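Local coordinates for protein putative adenylate cyclase (Vibrio parahaemolyticus, PDB 2ACA) that probably acts as a class IV-like adenylate cyclase, a CYTH protein expected to handle a triphosphate substrate such as ATP, although its function has not been established, at residues Q10-L15 with I76-E81; S111-S116 with R173-I178; L127-L130 with G134-A137. One frame throughout, in Å; residues are numbered along the deposited sequence.

Contact 1: Q10-L15 with I76-E81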
loop_
_atom_site.group_PDB
_atom_site.type_symbol
_atom_site.label_atom_id
_atom_site.label_comp_id
_atom_site.label_asym_id
_atom_site.label_seq_id
_atom_site.Cartn_x
_atom_site.Cartn_y
_atom_site.Cartn_z
ATOM N N GLN A 10 10.900 -10.838 4.437
ATOM C CA GLN A 10 11.927 -9.824 4.687
ATOM C C GLN A 10 13.365 -10.059 4.201
ATOM O O GLN A 10 14.126 -9.102 4.042
ATOM C CB GLN A 10 11.950 -9.494 6.190
ATOM C CG GLN A 10 12.837 -8.309 6.573
ATOM C CD GLN A 10 12.760 -7.958 8.047
ATOM O OE1 GLN A 10 13.351 -6.974 8.493
ATOM N NE2 GLN A 10 12.036 -8.766 8.812
ATOM N N PHE A 11 13.745 -11.305 3.943
ATOM C CA PHE A 11 15.117 -11.564 3.512
ATOM C C PHE A 11 15.186 -12.245 2.160
ATOM O O PHE A 11 14.758 -13.386 1.998
ATOM C CB PHE A 11 15.831 -12.376 4.594
ATOM C CG PHE A 11 15.686 -11.774 5.967
ATOM C CD1 PHE A 11 16.068 -10.452 6.189
ATOM C CD2 PHE A 11 15.100 -12.484 7.014
ATOM C CE1 PHE A 11 15.863 -9.842 7.430
ATOM C CE2 PHE A 11 14.894 -11.878 8.250
ATOM C CZ PHE A 11 15.275 -10.556 8.456
ATOM N N GLU A 12 15.752 -11.526 1.197
ATOM C CA GLU A 12 15.848 -11.995 -0.175
ATOM C C GLU A 12 17.275 -12.066 -0.707
ATOM O O GLU A 12 17.918 -11.034 -0.896
ATOM C CB GLU A 12 15.024 -11.049 -1.058
ATOM C CG GLU A 12 15.059 -11.333 -2.552
ATOM C CD GLU A 12 14.441 -10.212 -3.375
ATOM O OE1 GLU A 12 14.173 -10.419 -4.579
ATOM O OE2 GLU A 12 14.226 -9.110 -2.826
ATOM N N VAL A 13 17.779 -13.277 -0.931
ATOM C CA VAL A 13 19.111 -13.421 -1.499
ATOM C C VAL A 13 18.862 -13.453 -3.000
ATOM O O VAL A 13 17.975 -14.169 -3.477
ATOM C CB VAL A 13 19.811 -14.730 -1.056
ATOM C CG1 VAL A 13 20.129 -14.674 0.425
ATOM C CG2 VAL A 13 18.932 -15.922 -1.347
ATOM N N GLU A 14 19.638 -12.671 -3.741
ATOM C CA GLU A 14 19.463 -12.575 -5.182
ATOM C C GLU A 14 20.791 -12.410 -5.901
ATOM O O GLU A 14 21.643 -11.640 -5.471
ATOM C CB GLU A 14 18.572 -11.369 -5.489
ATOM C CG GLU A 14 18.222 -11.152 -6.942
ATOM C CD GLU A 14 17.541 -9.816 -7.156
ATOM O OE1 GLU A 14 16.804 -9.660 -8.156
ATOM O OE2 GLU A 14 17.747 -8.908 -6.322
ATOM N N LEU A 15 20.959 -13.145 -6.995
ATOM C CA LEU A 15 22.170 -13.060 -7.805
ATOM C C LEU A 15 21.750 -12.591 -9.183
ATOM O O LEU A 15 20.858 -13.178 -9.791
ATOM C CB LEU A 15 22.855 -14.424 -7.923
ATOM C CG LEU A 15 23.629 -14.924 -6.704
ATOM C CD1 LEU A 15 22.715 -14.978 -5.500
ATOM C CD2 LEU A 15 24.198 -16.303 -6.991
ATOM N N ILE A 76 7.516 -1.047 -2.420
ATOM C CA ILE A 76 8.736 -1.731 -1.976
ATOM C C ILE A 76 9.763 -0.893 -1.246
ATOM O O ILE A 76 9.997 0.264 -1.593
ATOM C CB ILE A 76 9.531 -2.318 -3.187
ATOM C CG1 ILE A 76 8.596 -3.019 -4.169
ATOM C CG2 ILE A 76 10.653 -3.231 -2.695
ATOM C CD1 ILE A 76 7.790 -4.100 -3.588
ATOM N N VAL A 77 10.402 -1.496 -0.248
ATOM C CA VAL A 77 11.489 -0.834 0.458
ATOM C C VAL A 77 12.639 -1.833 0.630
ATOM O O VAL A 77 12.463 -2.906 1.215
ATOM C CB VAL A 77 11.072 -0.306 1.826
ATOM C CG1 VAL A 77 12.263 0.325 2.499
ATOM C CG2 VAL A 77 9.967 0.726 1.670
ATOM N N LYS A 78 13.808 -1.479 0.096
ATOM C CA LYS A 78 14.988 -2.328 0.178
ATOM C C LYS A 78 16.023 -1.715 1.100
ATOM O O LYS A 78 16.142 -0.487 1.178
ATOM C CB LYS A 78 15.612 -2.526 -1.207
ATOM C CG LYS A 78 14.814 -3.410 -2.153
ATOM C CD LYS A 78 15.501 -3.513 -3.508
ATOM C CE LYS A 78 14.765 -4.442 -4.465
ATOM N NZ LYS A 78 14.835 -5.868 -4.038
ATOM N N GLY A 79 16.776 -2.578 1.784
ATOM C CA GLY A 79 17.806 -2.111 2.702
ATOM C C GLY A 79 17.269 -1.844 4.099
ATOM O O GLY A 79 16.083 -2.073 4.355
ATOM N N PRO A 80 18.108 -1.361 5.029
ATOM C CA PRO A 80 19.528 -1.063 4.812
ATOM C C PRO A 80 20.383 -2.324 4.690
ATOM O O PRO A 80 21.381 -2.333 3.977
ATOM C CB PRO A 80 19.894 -0.229 6.036
ATOM C CG PRO A 80 19.027 -0.817 7.101
ATOM C CD PRO A 80 17.695 -0.963 6.387
ATOM N N GLU A 81 19.990 -3.385 5.388
ATOM C CA GLU A 81 20.729 -4.639 5.327
ATOM C C GLU A 81 20.793 -5.122 3.878
ATOM O O GLU A 81 19.795 -5.097 3.158
ATOM C CB GLU A 81 20.061 -5.703 6.205
ATOM C CG GLU A 81 20.096 -5.402 7.697
ATOM C CD GLU A 81 19.136 -4.296 8.104
ATOM O OE1 GLU A 81 19.143 -3.906 9.293
ATOM O OE2 GLU A 81 18.370 -3.819 7.241
#
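A single long salt bridge near the surface joins E12 to K78, spanning from the first strand, 11-19, to the end of strand 72-78. OE2 of E12 lies 3.5 Å from NZ of K78, and the two side chains meet at their charged ends while their backbones stay well apart. E12 reaches there with an extended chain: its CG stands anti to the backbone N (chi1 177°), and the carboxylate is carried straight out from the strand toward the lysine. K78 leaves its own backbone obliquely, runs extended through CD and CE, and turns only at the last torsion (chi4 -68°), which swings the ammonium group over to the glutamate. E14, two residues further along the same strand, starts out toward the same segment; its OE2 stays 4.8 Å from NZ of K78, near enough that its charge may add to the field there. The pairing is probably loose, since E12 is poorly ordered and little surface is buried. Beyond K78 the backbone leaves the strand through G79, whose positive phi suits a residue without a side chain, and a cis peptide before P80. C85 of strand 85-89 touches both E12 and K78, and backbone hydrogen bonds of Q10 with C85 and of E12 with D83 tie the start of strand 11-19 to the chain entering strand 85-89. A phosphate ion, probably from the crystallisation liquor, lies about 4 Å from the K78 side chain (nearest atoms). E12 and E14 have the spacing of the two glutamates in the ExExK signature that opens CYTH proteins, and a basic side chain facing them beside a bound phosphate is consistent with the anion-binding tunnel of that fold.

Contact 2: S111-S116 with R173-I178. With PO4 (phosphate ion), chain C; PO4 (phosphate ion), chain D.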
loop_
_atom_site.group_PDB
_atom_site.type_symbol
_atom_site.label_atom_id
_atom_site.label_comp_id
_atom_site.label_asym_id
_atom_site.label_seq_id
_atom_site.Cartn_x
_atom_site.Cartn_y
_atom_site.Cartn_z
ATOM N N SER A 111 11.686 4.261 -14.342
ATOM C CA SER A 111 12.246 3.358 -15.335
ATOM C C SER A 111 11.237 2.372 -15.878
ATOM O O SER A 111 10.218 2.087 -15.241
ATOM C CB SER A 111 13.412 2.585 -14.726
ATOM O OG SER A 111 12.966 1.809 -13.625
ATOM N N LYS A 112 11.541 1.853 -17.067
ATOM C CA LYS A 112 10.713 0.864 -17.746
ATOM C C LYS A 112 11.612 -0.271 -18.224
ATOM O O LYS A 112 12.787 -0.061 -18.516
ATOM C CB LYS A 112 10.002 1.475 -18.957
ATOM C CG LYS A 112 8.961 2.528 -18.631
ATOM C CD LYS A 112 8.071 2.791 -19.840
ATOM C CE LYS A 112 7.062 3.904 -19.574
ATOM N NZ LYS A 112 7.710 5.240 -19.414
ATOM N N LYS A 113 11.059 -1.474 -18.315
ATOM C CA LYS A 113 11.833 -2.622 -18.765
ATOM C C LYS A 113 10.819 -3.715 -19.050
ATOM O O LYS A 113 9.698 -3.669 -18.538
ATOM C CB LYS A 113 12.802 -3.090 -17.668
ATOM C CG LYS A 113 12.135 -3.953 -16.605
ATOM C CD LYS A 113 12.676 -3.737 -15.193
ATOM C CE LYS A 113 14.034 -4.364 -14.975
ATOM N NZ LYS A 113 15.094 -3.539 -15.588
ATOM N N ILE A 114 11.204 -4.677 -19.884
ATOM C CA ILE A 114 10.332 -5.790 -20.214
ATOM C C ILE A 114 10.804 -6.913 -19.306
ATOM O O ILE A 114 11.999 -7.205 -19.244
ATOM C CB ILE A 114 10.473 -6.187 -21.706
ATOM C CG1 ILE A 114 10.163 -4.976 -22.590
ATOM C CG2 ILE A 114 9.518 -7.319 -22.045
ATOM C CD1 ILE A 114 8.755 -4.399 -22.407
ATOM N N ARG A 115 9.880 -7.539 -18.591
ATOM C CA ARG A 115 10.271 -8.589 -17.665
ATOM C C ARG A 115 9.457 -9.880 -17.720
ATOM O O ARG A 115 8.292 -9.891 -18.125
ATOM C CB ARG A 115 10.260 -8.019 -16.236
ATOM C CG ARG A 115 10.203 -9.055 -15.116
ATOM C CD ARG A 115 10.408 -8.410 -13.750
ATOM N NE ARG A 115 11.791 -7.990 -13.588
ATOM C CZ ARG A 115 12.313 -7.502 -12.473
ATOM N NH1 ARG A 115 11.559 -7.354 -11.390
ATOM N NH2 ARG A 115 13.607 -7.198 -12.432
ATOM N N SER A 116 10.106 -10.968 -17.312
ATOM C CA SER A 116 9.498 -12.288 -17.250
ATOM C C SER A 116 9.961 -12.931 -15.953
ATOM O O SER A 116 11.136 -12.843 -15.592
ATOM C CB SER A 116 9.942 -13.163 -18.429
ATOM O OG SER A 116 9.359 -12.740 -19.644
ATOM N N ARG A 173 26.401 -4.509 -10.756
ATOM C CA ARG A 173 25.757 -3.205 -10.836
ATOM C C ARG A 173 24.247 -3.442 -10.825
ATOM O O ARG A 173 23.719 -4.210 -11.637
ATOM C CB ARG A 173 26.170 -2.483 -12.120
ATOM C CG ARG A 173 27.628 -2.056 -12.161
ATOM C CD ARG A 173 27.954 -1.476 -13.517
ATOM N NE ARG A 173 27.806 -2.463 -14.582
ATOM C CZ ARG A 173 27.883 -2.180 -15.880
ATOM N NH1 ARG A 173 28.105 -0.933 -16.279
ATOM N NH2 ARG A 173 27.738 -3.143 -16.781
ATOM N N SER A 174 23.548 -2.798 -9.900
ATOM C CA SER A 174 22.110 -2.989 -9.809
ATOM C C SER A 174 21.359 -2.085 -10.778
ATOM O O SER A 174 21.923 -1.134 -11.311
ATOM C CB SER A 174 21.640 -2.732 -8.378
ATOM O OG SER A 174 22.550 -3.282 -7.451
ATOM N N TYR A 175 20.087 -2.410 -10.995
ATOM C CA TYR A 175 19.205 -1.659 -11.882
ATOM C C TYR A 175 19.407 -0.150 -11.701
ATOM O O TYR A 175 19.941 0.538 -12.582
ATOM C CB TYR A 175 17.756 -2.048 -11.569
ATOM C CG TYR A 175 16.726 -1.509 -12.527
ATOM C CD1 TYR A 175 17.012 -1.384 -13.886
ATOM C CD2 TYR A 175 15.442 -1.181 -12.087
ATOM C CE1 TYR A 175 16.049 -0.949 -14.786
ATOM C CE2 TYR A 175 14.469 -0.748 -12.981
ATOM C CZ TYR A 175 14.781 -0.637 -14.330
ATOM O OH TYR A 175 13.827 -0.235 -15.236
ATOM N N LYS A 176 18.972 0.349 -10.545
ATOM C CA LYS A 176 19.108 1.764 -10.204
ATOM C C LYS A 176 20.562 2.057 -9.949
ATOM O O LYS A 176 21.120 3.043 -10.446
ATOM C CB LYS A 176 18.368 2.104 -8.919
ATOM C CG LYS A 176 18.578 3.549 -8.455
ATOM C CD LYS A 176 18.495 3.656 -6.944
ATOM C CE LYS A 176 18.135 5.065 -6.498
ATOM N NZ LYS A 176 17.976 5.103 -5.021
ATOM N N GLU A 177 21.147 1.196 -9.122
ATOM C CA GLU A 177 22.538 1.303 -8.750
ATOM C C GLU A 177 23.337 1.631 -9.991
ATOM O O GLU A 177 24.460 2.117 -9.891
ATOM C CB GLU A 177 22.998 0.017 -8.059
ATOM C CG GLU A 177 22.448 -0.124 -6.630
ATOM C CD GLU A 177 20.986 0.297 -6.508
ATOM O OE1 GLU A 177 20.156 -0.216 -7.292
ATOM O OE2 GLU A 177 20.670 1.141 -5.636
ATOM N N ILE A 178 22.747 1.348 -11.156
ATOM C CA ILE A 178 23.371 1.710 -12.419
ATOM C C ILE A 178 22.680 1.588 -13.750
ATOM O O ILE A 178 22.361 0.519 -14.288
ATOM C CB ILE A 178 24.808 1.142 -12.539
ATOM C CG1 ILE A 178 25.756 2.330 -12.364
ATOM C CG2 ILE A 178 25.079 0.454 -13.907
ATOM C CD1 ILE A 178 27.182 1.962 -12.296
HETATM P P PO4 C . 18.122 -4.492 -8.216
HETATM O O1 PO4 C . 17.191 -4.240 -7.086
HETATM O O2 PO4 C . 17.490 -5.438 -9.171
HETATM O O3 PO4 C . 19.384 -5.079 -7.697
HETATM O O4 PO4 C . 18.423 -3.212 -8.907
HETATM P P PO4 D . 13.944 -6.941 -8.198
HETATM O O1 PO4 D . 14.583 -5.790 -8.889
HETATM O O2 PO4 D . 14.964 -7.672 -7.402
HETATM O O3 PO4 D . 13.354 -7.856 -9.205
HETATM O O4 PO4 D . 12.875 -6.446 -7.295
#
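K113 and Y175 approach from opposite directions and meet in a cation-pi contact, with the ammonium group over one face of the tyrosine ring. NZ of K113 stands 3.3 Å from the ring centroid of Y175, 32° off the normal; the amine is modelled too close to the ring, so the exact distance and angle are doubtful. CE of K113 covers the same face, displaced toward the rim, in a CH-pi contact. The lysine gets there by folding up: its CG occupies the crowded position between the backbone N and the carbonyl carbon (chi1 81°), and bends at chi2, chi3 and chi4 bring the amine round above the ring. Y175 holds its CG opposite the backbone N (chi1 -172°), which sends the ring from the loop toward the strand. OG of S111 is modelled 2.7 Å from OH of Y175, where the two residues are too tightly placed for the exact distance to carry weight.

R115, bent at chi3, gives weak hydrogen bonds from NH1 (2.9 Å) and NH2 (3.3 Å) to O3 of one phosphate, whose O1 lies in the guanidinium plane at its edge. Salt bridges to E43 and D128 fix the same guanidinium. A second phosphate receives a weak hydrogen bond at O4 from the backbone N of Y175, 2.8 Å long.

Strand 106-120 is flanked by 35-49, bonded to S111, K113 and R115, and by 123-130, bonded to I114 and S116. The loop that follows helix 152-162 lays Y175 against K113 and against L130 of strand 123-130, while K176 reaches F47 and I108.

Contact 3: L127-L130 with G134-A137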
loop_
_atom_site.group_PDB
_atom_site.type_symbol
_atom_site.label_atom_id
_atom_site.label_comp_id
_atom_site.label_asym_id
_atom_site.label_seq_id
_atom_site.Cartn_x
_atom_site.Cartn_y
_atom_site.Cartn_z
ATOM N N LEU A 127 13.906 -12.780 -15.975
ATOM C CA LEU A 127 14.592 -12.478 -17.222
ATOM C C LEU A 127 14.161 -11.072 -17.658
ATOM O O LEU A 127 12.985 -10.823 -17.912
ATOM C CB LEU A 127 14.235 -13.524 -18.290
ATOM C CG LEU A 127 14.900 -13.345 -19.659
ATOM C CD1 LEU A 127 16.406 -13.444 -19.494
ATOM C CD2 LEU A 127 14.413 -14.407 -20.643
ATOM N N ASP A 128 15.122 -10.155 -17.736
ATOM C CA ASP A 128 14.848 -8.771 -18.104
ATOM C C ASP A 128 15.528 -8.336 -19.388
ATOM O O ASP A 128 16.559 -8.886 -19.781
ATOM C CB ASP A 128 15.313 -7.835 -16.986
ATOM C CG ASP A 128 14.548 -8.036 -15.704
ATOM O OD1 ASP A 128 15.047 -7.596 -14.646
ATOM O OD2 ASP A 128 13.450 -8.625 -15.753
ATOM N N PHE A 129 14.955 -7.329 -20.034
ATOM C CA PHE A 129 15.536 -6.786 -21.249
ATOM C C PHE A 129 15.519 -5.268 -21.238
ATOM O O PHE A 129 14.461 -4.639 -21.384
ATOM C CB PHE A 129 14.794 -7.258 -22.496
ATOM C CG PHE A 129 15.195 -6.514 -23.743
ATOM C CD1 PHE A 129 16.490 -6.620 -24.244
ATOM C CD2 PHE A 129 14.289 -5.680 -24.393
ATOM C CE1 PHE A 129 16.877 -5.905 -25.372
ATOM C CE2 PHE A 129 14.664 -4.964 -25.517
ATOM C CZ PHE A 129 15.961 -5.075 -26.009
ATOM N N LEU A 130 16.685 -4.672 -21.065
ATOM C CA LEU A 130 16.756 -3.232 -21.086
ATOM C C LEU A 130 17.158 -2.830 -22.485
ATOM O O LEU A 130 18.260 -3.144 -22.951
ATOM C CB LEU A 130 17.777 -2.723 -20.084
ATOM C CG LEU A 130 17.243 -1.984 -18.868
ATOM C CD1 LEU A 130 16.430 -2.919 -17.988
ATOM C CD2 LEU A 130 18.434 -1.420 -18.118
ATOM N N GLY A 134 20.912 -4.750 -23.107
ATOM C CA GLY A 134 20.845 -6.203 -23.153
ATOM C C GLY A 134 19.944 -6.906 -22.163
ATOM O O GLY A 134 19.145 -6.288 -21.458
ATOM N N HIS A 135 20.100 -8.224 -22.133
ATOM C CA HIS A 135 19.336 -9.105 -21.271
ATOM C C HIS A 135 20.032 -9.410 -19.948
ATOM O O HIS A 135 21.243 -9.631 -19.906
ATOM C CB HIS A 135 19.042 -10.428 -21.987
ATOM C CG HIS A 135 18.125 -10.296 -23.162
ATOM N ND1 HIS A 135 18.448 -9.557 -24.280
ATOM C CD2 HIS A 135 16.900 -10.822 -23.399
ATOM C CE1 HIS A 135 17.463 -9.636 -25.156
ATOM N NE2 HIS A 135 16.512 -10.397 -24.646
ATOM N N PHE A 136 19.245 -9.441 -18.876
ATOM C CA PHE A 136 19.749 -9.720 -17.534
ATOM C C PHE A 136 18.902 -10.823 -16.908
ATOM O O PHE A 136 17.752 -11.027 -17.301
ATOM C CB PHE A 136 19.661 -8.450 -16.688
ATOM C CG PHE A 136 20.579 -7.355 -17.139
ATOM C CD1 PHE A 136 21.861 -7.254 -16.616
ATOM C CD2 PHE A 136 20.165 -6.421 -18.080
ATOM C CE1 PHE A 136 22.730 -6.237 -17.015
ATOM C CE2 PHE A 136 21.022 -5.398 -18.490
ATOM C CZ PHE A 136 22.314 -5.309 -17.950
ATOM N N ALA A 137 19.468 -11.540 -15.945
ATOM C CA ALA A 137 18.740 -12.606 -15.267
ATOM C C ALA A 137 18.972 -12.539 -13.764
ATOM O O ALA A 137 20.079 -12.246 -13.308
ATOM C CB ALA A 137 19.167 -13.966 -15.800
#
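The side chains of F129 and H135 cross obliquely at a non-hydrogen-bonded pair, their ring planes at 43° and centroids 4.8 Å apart. CD1 of F129 sits 3.2 Å above the imidazole plane of H135, toward its rim, and CB of F129 makes a CH-pi contact over the same ring. With its CG placed opposite the backbone N (chi1 169°), the phenylalanine can lay its ring against the histidine. On either side of this pair the backbones are laced together. D128 and F136 exchange two bonds, D128 N to F136 O at 2.8 Å and F136 N to D128 O at 2.9 Å; L130 and G134 exchange two more, L130 N to G134 O at 3.0 Å and G134 N to L130 O at 3.1 Å. This is an antiparallel beta hairpin, turned by the three residues between L130 and G134. CA of H135 adds a CA-H...O contact of 3.2 Å to the carbonyl O of D128.

The face bearing L127, F129, H135 and A137 turns toward helix 22-30: L127 and A137 pack on F25, and the H135 ring meets that of H22. On the other face D128, L130 and F136 lie together, L130 CB loosely against the F136 ring. The D128 carboxylate is held by R115 of strand 106-120, while K113 packs on L130.

In the fold
From the N terminus, contact 1 comes first: strand 11-19 is met again after two helices, 22-30 and 54-57, and strands 35-49 and 61-68, when the chain reaches the end of strand 72-78, and that loop is complete before contact 2 begins. Contact 2 starts on strand 106-120 and closes only at the C-terminal loop, 173-178. Within this span the hairpin of contact 3 forms and closes, so contact 3 nests in contact 2 and none cross. Contacts 2 and 3 touch through strands 106-120 and 123-130. Contacts 1 and 3 lie on opposite sides of the chain's centre but involve strands 11-19 and 134-143, neighbours in the sheet. All three reach this antiparallel sheet, contact 2 by tying the C-terminal loop to it.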